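Local coordinates for putative iron-regulated protein A (Parabacteroides distasonis ATCC 8503, PDB 4ECG) that binds calcium ions and belongs to the imelysin-like M75 peptidase family, possibly acting as a metallopeptidase, though its activity is not established, at residues F94-A99 with E230-G235; E119-T124 with L174-L179; K213-S218 with G223-A228. All coordinates share one frame; numbering follows the deposited sequence.

Contact 1: F94-A99 with E230-G235; sequences FLFGVA and ELMLNG
With chi1 at 50°, CG of Phe-96 sits between the backbone N and the carbonyl carbon, and the phenyl ring is carried over to the end of helix 225-233. There it meets Leu-231, whose own CG stands anti to its backbone N, which places CG against the ring face. The contact is CH-pi: CG of Leu-231 lies 3.9 Å from the centroid of the Phe-96 ring and 17° off its normal. CD2 of Leu-231 follows at 3.8 Å from CD1 of Phe-96; the leucine covers the CG-CD1-CE1 side of the face, while the backbone of Phe-94 lies against the opposite one.

The CD2-CE2 side of the ring meets the helix backbone. CE2 of Phe-96 comes to 3.2 Å from the carbonyl O of Leu-231 and to 3.7 Å from CA of Met-232, a selenomethionine in this crystal. That same carbonyl is held by Asn-234, just past the helix end, whose ND2 donates to Leu-231 O over 2.6 Å, in the carbonyl plane and on a lone pair. ND2 also stands 3.8 Å from CD2 of Phe-96, with amide and ring planes 54° apart, and it has a second partner in Asn-237 OD1. Phe-39, Trp-195, Tyr-208 and Met-212 also touch the ring.

No hydrogen bond joins the two segments; an aromatic ring from the loop before helix 98-101 packs on the C-terminal turn of helix 225-233, apolar packing at a helix end within the largely helical imelysin domain.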
loop_
_atom_site.group_PDB
_atom_site.type_symbol
_atom_site.label_atom_id
_atom_site.label_comp_id
_atom_site.label_asym_id
_atom_site.label_seq_id
_atom_site.Cartn_x
_atom_site.Cartn_y
_atom_site.Cartn_z
ATOM N N PHE A 94 -1.551 -3.971 6.294
ATOM C CA PHE A 94 -2.448 -3.638 7.372
ATOM C C PHE A 94 -3.394 -2.448 7.071
ATOM O O PHE A 94 -3.367 -1.393 7.717
ATOM C CB PHE A 94 -1.670 -3.439 8.677
ATOM C CG PHE A 94 -0.421 -2.626 8.554
ATOM C CD1 PHE A 94 0.765 -3.216 8.201
ATOM C CD2 PHE A 94 -0.422 -1.283 8.848
ATOM C CE1 PHE A 94 1.951 -2.466 8.156
ATOM C CE2 PHE A 94 0.724 -0.548 8.788
ATOM C CZ PHE A 94 1.925 -1.136 8.448
ATOM N N LEU A 95 -4.259 -2.665 6.087
ATOM C CA LEU A 95 -5.264 -1.683 5.703
ATOM C C LEU A 95 -6.483 -1.817 6.600
ATOM O O LEU A 95 -7.411 -0.989 6.523
ATOM C CB LEU A 95 -5.691 -1.877 4.251
ATOM C CG LEU A 95 -4.695 -1.347 3.238
ATOM C CD1 LEU A 95 -5.063 -1.967 1.897
ATOM C CD2 LEU A 95 -4.726 0.194 3.250
ATOM N N PHE A 96 -6.502 -2.845 7.441
ATOM C CA PHE A 96 -7.563 -2.937 8.456
ATOM C C PHE A 96 -7.457 -1.789 9.418
ATOM O O PHE A 96 -6.428 -1.154 9.495
ATOM C CB PHE A 96 -7.567 -4.260 9.205
ATOM C CG PHE A 96 -6.255 -4.667 9.752
ATOM C CD1 PHE A 96 -5.832 -4.214 10.972
ATOM C CD2 PHE A 96 -5.434 -5.552 9.046
ATOM C CE1 PHE A 96 -4.623 -4.652 11.519
ATOM C CE2 PHE A 96 -4.208 -5.967 9.559
ATOM C CZ PHE A 96 -3.806 -5.528 10.809
ATOM N N GLY A 97 -8.527 -1.536 10.162
ATOM C CA GLY A 97 -8.492 -0.463 11.134
ATOM C C GLY A 97 -8.780 0.861 10.465
ATOM O O GLY A 97 -9.712 0.968 9.705
ATOM N N VAL A 98 -8.005 1.888 10.756
ATOM C CA VAL A 98 -8.439 3.230 10.402
ATOM C C VAL A 98 -8.487 3.405 8.867
ATOM O O VAL A 98 -9.413 4.002 8.337
ATOM C CB VAL A 98 -7.562 4.304 11.110
ATOM C CG1 VAL A 98 -8.049 5.722 10.803
ATOM C CG2 VAL A 98 -7.553 4.115 12.608
ATOM N N ALA A 99 -7.496 2.870 8.161
ATOM C CA ALA A 99 -7.447 2.999 6.705
ATOM C C ALA A 99 -8.782 2.519 6.062
ATOM O O ALA A 99 -9.367 3.193 5.208
ATOM C CB ALA A 99 -6.236 2.271 6.124
ATOM N N GLU A 230 -5.493 -13.130 13.642
ATOM C CA GLU A 230 -6.254 -13.442 12.380
ATOM C C GLU A 230 -6.396 -12.164 11.546
ATOM O O GLU A 230 -6.262 -12.206 10.334
ATOM C CB GLU A 230 -7.651 -14.058 12.671
ATOM C CG GLU A 230 -8.476 -14.512 11.436
ATOM C CD GLU A 230 -9.906 -15.004 11.774
ATOM O OE1 GLU A 230 -10.392 -14.747 12.911
ATOM O OE2 GLU A 230 -10.542 -15.677 10.916
ATOM N N LEU A 231 -6.599 -11.027 12.211
ATOM C CA LEU A 231 -6.723 -9.735 11.521
ATOM C C LEU A 231 -5.445 -9.391 10.763
ATOM O O LEU A 231 -5.493 -8.925 9.607
ATOM C CB LEU A 231 -7.056 -8.630 12.533
ATOM C CG LEU A 231 -7.670 -7.330 12.057
ATOM C CD1 LEU A 231 -8.949 -7.599 11.275
ATOM C CD2 LEU A 231 -7.909 -6.452 13.256
HETATM N N MSE A 232 -4.296 -9.630 11.397
HETATM C CA MSE A 232 -3.001 -9.291 10.781
HETATM C C MSE A 232 -2.852 -10.085 9.500
HETATM O O MSE A 232 -2.335 -9.562 8.533
HETATM C CB MSE A 232 -1.799 -9.627 11.689
HETATM C CG MSE A 232 -1.631 -8.770 12.983
HETATM SE SE MSE A 232 -0.319 -9.476 14.204
HETATM C CE MSE A 232 1.245 -9.272 13.103
ATOM N N LEU A 233 -3.295 -11.354 9.517
ATOM C CA LEU A 233 -3.037 -12.305 8.412
ATOM C C LEU A 233 -4.110 -12.272 7.329
ATOM O O LEU A 233 -3.928 -12.852 6.270
ATOM C CB LEU A 233 -2.923 -13.731 8.948
ATOM C CG LEU A 233 -1.582 -14.020 9.633
ATOM C CD1 LEU A 233 -1.733 -15.098 10.695
ATOM C CD2 LEU A 233 -0.533 -14.416 8.605
ATOM N N ASN A 234 -5.200 -11.551 7.574
ATOM C CA ASN A 234 -6.435 -11.737 6.814
ATOM C C ASN A 234 -6.364 -11.341 5.350
ATOM O O ASN A 234 -5.561 -10.485 4.968
ATOM C CB ASN A 234 -7.649 -11.030 7.498
ATOM C CG ASN A 234 -7.854 -9.597 7.037
ATOM O OD1 ASN A 234 -8.546 -9.329 6.028
ATOM N ND2 ASN A 234 -7.287 -8.653 7.799
ATOM N N GLY A 235 -7.310 -11.906 4.583
ATOM C CA GLY A 235 -7.346 -11.843 3.131
ATOM C C GLY A 235 -8.147 -10.711 2.532
ATOM O O GLY A 235 -8.131 -10.527 1.287
#

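Contact 2: E119-T124 with L174-L179; sequences EEIIAT and LEYLKL
The backbones of two helical segments come nearest at Ile-122 and Tyr-176, whose CA atoms are 7.4 Å apart, the last turns of helix 115-124 lying against an early part of helix 171-196. Tyr-176 spans the gap. Its CG is anti to the backbone N (chi1 -164°), which extends the phenol towards the other helix, where it runs at about a right angle to both isoleucine side chains.

The CD2-CE2 side of the ring does most of the touching. CG2 of Ile-121 is 3.6 Å from CE2 of Tyr-176, and CB of Ile-121 is 3.7 Å from the same atom. Further out, CD1 of Ile-121 comes to 3.8 Å from the phenol OH of Tyr-176. Ile-122 adds a lighter touch, its CG1 lying 4.0 Å from CD2 of Tyr-176. Both isoleucines approach the ring obliquely.

This is plain helix-helix packing in the largely helical imelysin fold, away from the annotated calcium sites, with one large aromatic set against two consecutive beta-branched residues. The polar end of the tyrosine is satisfied beyond the pair, since Tyr-176 OH is hydrogen-bonded to the carbonyl O of Leu-145. Thr-150 and Met-154 of helix 147-155 also touch the ring, while Phe-127 and Ile-130 pack on Ile-121. A polar tie joins the same two helices: Asn-172 ND2 is hydrogen-bonded to Ile-122 O.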
loop_
_atom_site.group_PDB
_atom_site.type_symbol
_atom_site.label_atom_id
_atom_site.label_comp_id
_atom_site.label_asym_id
_atom_site.label_seq_id
_atom_site.Cartn_x
_atom_site.Cartn_y
_atom_site.Cartn_z
ATOM N N GLU A 119 -9.898 17.336 -15.898
ATOM C CA GLU A 119 -9.752 18.327 -16.961
ATOM C C GLU A 119 -10.838 19.401 -16.853
ATOM O O GLU A 119 -10.594 20.602 -17.086
ATOM C CB GLU A 119 -9.804 17.646 -18.334
ATOM C CG GLU A 119 -8.951 18.322 -19.399
ATOM C CD GLU A 119 -9.130 17.667 -20.778
ATOM O OE1 GLU A 119 -8.665 16.506 -20.957
ATOM O OE2 GLU A 119 -9.744 18.308 -21.682
ATOM N N GLU A 120 -12.033 18.955 -16.489
ATOM C CA GLU A 120 -13.164 19.825 -16.341
ATOM C C GLU A 120 -12.931 20.796 -15.182
ATOM O O GLU A 120 -13.192 22.001 -15.304
ATOM C CB GLU A 120 -14.433 18.999 -16.125
ATOM C CG GLU A 120 -15.752 19.754 -16.272
ATOM C CD GLU A 120 -16.921 18.943 -15.714
ATOM O OE1 GLU A 120 -17.160 17.820 -16.201
ATOM O OE2 GLU A 120 -17.566 19.408 -14.759
ATOM N N ILE A 121 -12.442 20.290 -14.064
ATOM C CA ILE A 121 -12.184 21.149 -12.918
ATOM C C ILE A 121 -11.050 22.169 -13.268
ATOM O O ILE A 121 -11.121 23.343 -12.920
ATOM C CB ILE A 121 -11.850 20.315 -11.644
ATOM C CG1 ILE A 121 -13.082 19.567 -11.155
ATOM C CG2 ILE A 121 -11.340 21.219 -10.528
ATOM C CD1 ILE A 121 -12.780 18.523 -10.113
ATOM N N ILE A 122 -10.038 21.732 -13.996
ATOM C CA ILE A 122 -8.981 22.619 -14.375
ATOM C C ILE A 122 -9.566 23.792 -15.181
ATOM O O ILE A 122 -9.099 24.920 -15.042
ATOM C CB ILE A 122 -7.876 21.899 -15.196
ATOM C CG1 ILE A 122 -7.141 20.886 -14.294
ATOM C CG2 ILE A 122 -6.931 22.931 -15.818
ATOM C CD1 ILE A 122 -6.219 19.906 -15.041
ATOM N N ALA A 123 -10.600 23.520 -15.995
ATOM C CA ALA A 123 -11.234 24.531 -16.820
ATOM C C ALA A 123 -12.187 25.421 -16.026
ATOM O O ALA A 123 -12.239 26.605 -16.291
ATOM C CB ALA A 123 -11.968 23.902 -17.995
ATOM N N THR A 124 -12.963 24.868 -15.105
ATOM C CA THR A 124 -14.061 25.628 -14.480
ATOM C C THR A 124 -13.620 26.199 -13.153
ATOM O O THR A 124 -14.120 27.183 -12.720
ATOM C CB THR A 124 -15.309 24.748 -14.156
ATOM O OG1 THR A 124 -14.925 23.642 -13.319
ATOM C CG2 THR A 124 -15.999 24.261 -15.438
ATOM N N LEU A 174 -2.557 24.367 -10.736
ATOM C CA LEU A 174 -1.660 24.567 -9.601
ATOM C C LEU A 174 -2.444 24.608 -8.303
ATOM O O LEU A 174 -2.062 23.983 -7.303
ATOM C CB LEU A 174 -0.850 25.865 -9.743
ATOM C CG LEU A 174 0.305 25.730 -10.764
ATOM C CD1 LEU A 174 0.757 27.111 -11.192
ATOM C CD2 LEU A 174 1.488 24.903 -10.240
ATOM N N GLU A 175 -3.532 25.351 -8.294
ATOM C CA GLU A 175 -4.357 25.363 -7.109
ATOM C C GLU A 175 -4.934 23.933 -6.832
ATOM O O GLU A 175 -5.059 23.484 -5.675
ATOM C CB GLU A 175 -5.443 26.427 -7.249
ATOM C CG GLU A 175 -6.260 26.581 -5.984
ATOM C CD GLU A 175 -5.462 27.068 -4.745
ATOM O OE1 GLU A 175 -4.397 27.769 -4.934
ATOM O OE2 GLU A 175 -5.933 26.755 -3.585
ATOM N N TYR A 176 -5.238 23.199 -7.907
ATOM C CA TYR A 176 -5.769 21.851 -7.788
ATOM C C TYR A 176 -4.726 20.997 -7.058
ATOM O O TYR A 176 -5.013 20.409 -6.041
ATOM C CB TYR A 176 -6.113 21.364 -9.211
ATOM C CG TYR A 176 -7.014 20.139 -9.333
ATOM C CD1 TYR A 176 -7.044 19.119 -8.361
ATOM C CD2 TYR A 176 -7.809 19.972 -10.450
ATOM C CE1 TYR A 176 -7.807 17.976 -8.524
ATOM C CE2 TYR A 176 -8.589 18.845 -10.587
ATOM C CZ TYR A 176 -8.602 17.865 -9.620
ATOM O OH TYR A 176 -9.443 16.789 -9.794
ATOM N N LEU A 177 -3.486 21.020 -7.550
ATOM C CA LEU A 177 -2.339 20.329 -6.964
ATOM C C LEU A 177 -2.170 20.653 -5.471
ATOM O O LEU A 177 -1.875 19.756 -4.668
ATOM C CB LEU A 177 -1.052 20.662 -7.727
ATOM C CG LEU A 177 0.290 20.076 -7.201
ATOM C CD1 LEU A 177 0.217 18.530 -7.129
ATOM C CD2 LEU A 177 1.541 20.571 -7.990
ATOM N N LYS A 178 -2.332 21.909 -5.101
ATOM C CA LYS A 178 -2.247 22.327 -3.699
ATOM C C LYS A 178 -3.375 21.681 -2.893
ATOM O O LYS A 178 -3.131 21.136 -1.814
ATOM C CB LYS A 178 -2.367 23.837 -3.586
ATOM C CG LYS A 178 -2.067 24.442 -2.215
ATOM C CD LYS A 178 -2.566 25.878 -2.064
ATOM C CE LYS A 178 -1.502 26.963 -2.248
ATOM N NZ LYS A 178 -2.130 28.349 -2.340
ATOM N N LEU A 179 -4.598 21.695 -3.429
ATOM C CA LEU A 179 -5.744 21.168 -2.681
ATOM C C LEU A 179 -5.662 19.650 -2.474
ATOM O O LEU A 179 -5.939 19.152 -1.391
ATOM C CB LEU A 179 -7.067 21.569 -3.338
ATOM C CG LEU A 179 -7.373 23.055 -3.209
ATOM C CD1 LEU A 179 -8.433 23.408 -4.230
ATOM C CD2 LEU A 179 -7.818 23.368 -1.777
#

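Contact 3: K213-S218 with G223-A228; sequences KKHDGS and GNVYQA. With CA (calcium ion), chain C.
A calcium site lies at the start of helix 225-233, where the chain turns back after helix 208-214, and His-215 packs on Val-225 beside it. CB of Val-225 sits over the centre of the imidazole of His-215, a CH-pi contact 3.8 Å from the centroid and 11° off the normal. The two side chains run alongside each other in the same direction. CB of Ala-228 touches CB of His-215 at 4.3 Å, and the far end of the ring is fixed by Ser-33, whose OG is hydrogen-bonded to His-215 NE2.

At the backbone, CA of Asn-224 makes a CA-H...O contact of 3.1 Å with His-215 O. Asn-224 is the N-cap: its OD1 accepts from Gln-227 N at 3.1 Å. Gln-227, extended beyond CG, sends OE1 back to the calcium ion at 2.2 Å; five waters and Ser-221 O are its other ligands. OE1 also accepts from Gly-223 N over 3.1 Å, the donor standing 72° out of the amide plane.

One neutral oxygen thus serves both metal and backbone, and the calcium probably polarises the Gln-227 carbonyl; the protein supplies only two of the seven ligands, Gln-227 OE1 and Ser-221 O, and water the other five.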
loop_
_atom_site.group_PDB
_atom_site.type_symbol
_atom_site.label_atom_id
_atom_site.label_comp_id
_atom_site.label_asym_id
_atom_site.label_seq_id
_atom_site.Cartn_x
_atom_site.Cartn_y
_atom_site.Cartn_z
ATOM N N LYS A 213 -4.162 -3.703 21.026
ATOM C CA LYS A 213 -3.337 -4.249 22.116
ATOM C C LYS A 213 -4.212 -4.911 23.195
ATOM O O LYS A 213 -3.876 -5.978 23.663
ATOM C CB LYS A 213 -2.332 -3.216 22.667
ATOM C CG LYS A 213 -1.183 -2.950 21.660
ATOM C CD LYS A 213 0.009 -2.139 22.167
ATOM C CE LYS A 213 -0.343 -0.687 22.415
ATOM N NZ LYS A 213 0.761 0.206 22.024
ATOM N N LYS A 214 -5.364 -4.327 23.528
ATOM C CA LYS A 214 -6.234 -4.895 24.565
ATOM C C LYS A 214 -7.010 -6.152 24.113
ATOM O O LYS A 214 -7.279 -7.029 24.908
ATOM C CB LYS A 214 -7.218 -3.826 25.085
ATOM C CG LYS A 214 -6.597 -2.869 26.109
ATOM C CD LYS A 214 -7.193 -1.463 26.057
ATOM C CE LYS A 214 -8.677 -1.458 26.383
ATOM N NZ LYS A 214 -9.117 -0.079 26.740
ATOM N N HIS A 215 -7.379 -6.192 22.833
ATOM C CA HIS A 215 -8.166 -7.271 22.207
ATOM C C HIS A 215 -9.187 -7.907 23.119
ATOM O O HIS A 215 -9.244 -9.124 23.280
ATOM C CB HIS A 215 -7.234 -8.312 21.583
ATOM C CG HIS A 215 -6.172 -8.837 22.520
ATOM N ND1 HIS A 215 -6.465 -9.588 23.601
ATOM C CD2 HIS A 215 -4.770 -8.705 22.489
ATOM C CE1 HIS A 215 -5.317 -9.919 24.234
ATOM N NE2 HIS A 215 -4.282 -9.369 23.549
ATOM N N ASP A 216 -9.986 -7.076 23.766
ATOM C CA ASP A 216 -10.916 -7.575 24.764
ATOM C C ASP A 216 -12.391 -7.315 24.353
ATOM O O ASP A 216 -13.269 -7.505 25.156
ATOM C CB ASP A 216 -10.574 -6.958 26.130
ATOM C CG ASP A 216 -10.800 -5.435 26.179
ATOM O OD1 ASP A 216 -11.348 -4.886 25.213
ATOM O OD2 ASP A 216 -10.455 -4.784 27.194
ATOM N N GLY A 217 -12.635 -6.907 23.100
ATOM C CA GLY A 217 -13.961 -6.620 22.596
ATOM C C GLY A 217 -14.507 -5.256 22.984
ATOM O O GLY A 217 -15.647 -4.966 22.745
ATOM N N SER A 218 -13.703 -4.393 23.579
ATOM C CA SER A 218 -14.215 -3.088 24.006
ATOM C C SER A 218 -14.414 -2.139 22.826
ATOM O O SER A 218 -15.276 -1.256 22.906
ATOM C CB SER A 218 -13.296 -2.442 25.066
ATOM O OG SER A 218 -11.968 -2.262 24.575
ATOM N N GLY A 223 -12.091 -9.149 19.518
ATOM C CA GLY A 223 -12.772 -9.771 20.682
ATOM C C GLY A 223 -11.858 -10.575 21.585
ATOM O O GLY A 223 -12.163 -10.815 22.754
ATOM N N ASN A 224 -10.734 -11.014 21.027
ATOM C CA ASN A 224 -9.742 -11.770 21.770
ATOM C C ASN A 224 -8.488 -11.850 20.937
ATOM O O ASN A 224 -8.464 -11.382 19.791
ATOM C CB ASN A 224 -10.260 -13.148 22.157
ATOM C CG ASN A 224 -10.509 -14.036 20.965
ATOM O OD1 ASN A 224 -9.638 -14.254 20.155
ATOM N ND2 ASN A 224 -11.679 -14.586 20.889
ATOM N N VAL A 225 -7.430 -12.415 21.505
ATOM C CA VAL A 225 -6.105 -12.307 20.897
ATOM C C VAL A 225 -6.029 -13.076 19.585
ATOM O O VAL A 225 -5.264 -12.692 18.686
ATOM C CB VAL A 225 -4.963 -12.746 21.834
ATOM C CG1 VAL A 225 -4.986 -14.259 22.078
ATOM C CG2 VAL A 225 -3.623 -12.283 21.258
ATOM N N TYR A 226 -6.788 -14.166 19.483
ATOM C CA TYR A 226 -6.847 -14.932 18.239
ATOM C C TYR A 226 -7.448 -14.088 17.123
ATOM O O TYR A 226 -7.044 -14.190 15.975
ATOM C CB TYR A 226 -7.658 -16.231 18.398
ATOM C CG TYR A 226 -7.125 -17.246 19.409
ATOM C CD1 TYR A 226 -6.127 -18.156 19.051
ATOM C CD2 TYR A 226 -7.631 -17.307 20.710
ATOM C CE1 TYR A 226 -5.628 -19.084 19.960
ATOM C CE2 TYR A 226 -7.142 -18.233 21.625
ATOM C CZ TYR A 226 -6.142 -19.120 21.239
ATOM O OH TYR A 226 -5.654 -20.053 22.110
ATOM N N GLN A 227 -8.421 -13.261 17.445
ATOM C CA GLN A 227 -8.961 -12.397 16.450
ATOM C C GLN A 227 -7.985 -11.359 15.974
ATOM O O GLN A 227 -7.983 -11.029 14.801
ATOM C CB GLN A 227 -10.246 -11.738 16.960
ATOM C CG GLN A 227 -11.371 -12.764 17.134
ATOM C CD GLN A 227 -12.710 -12.134 17.464
ATOM O OE1 GLN A 227 -12.971 -10.962 17.166
ATOM N NE2 GLN A 227 -13.563 -12.914 18.058
ATOM N N ALA A 228 -7.149 -10.862 16.873
ATOM C CA ALA A 228 -6.124 -9.861 16.537
ATOM C C ALA A 228 -5.061 -10.424 15.585
ATOM O O ALA A 228 -4.751 -9.815 14.599
ATOM C CB ALA A 228 -5.479 -9.290 17.807
HETATM CA CA CA C . -13.991 -9.896 15.502
HETATM O O HOH W 1 -15.986 -9.410 17.114
HETATM O O HOH W 2 -15.556 -11.589 15.152
HETATM O O HOH W 3 -15.179 -8.825 13.664
HETATM O O HOH W 4 -12.973 -11.549 14.183
HETATM O O HOH W 5 -11.784 -8.829 14.486
#

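How the contacts relate
Contacts 1 and 3 share helix 225-233: contact 3 works at its N-terminal turn and contact 1 at its C-terminal end, with centres 13 Å apart. Contact 2 stands apart, its centre 34 Å from that of contact 1 and 45 Å from that of contact 3, and joins helices 115-124 and 171-196. Along the chain, contacts 2 and 3 both fall inside the loop closed by contact 1. Contact 2 is the buried one although farther from the chain's centre than contact 1; contacts 1 and 3 are partly buried. Contacts 1 and 3 each set an aliphatic C-H over a ring face, contact 2 uses oblique contacts, and contact 3 alone contains a metal ligand.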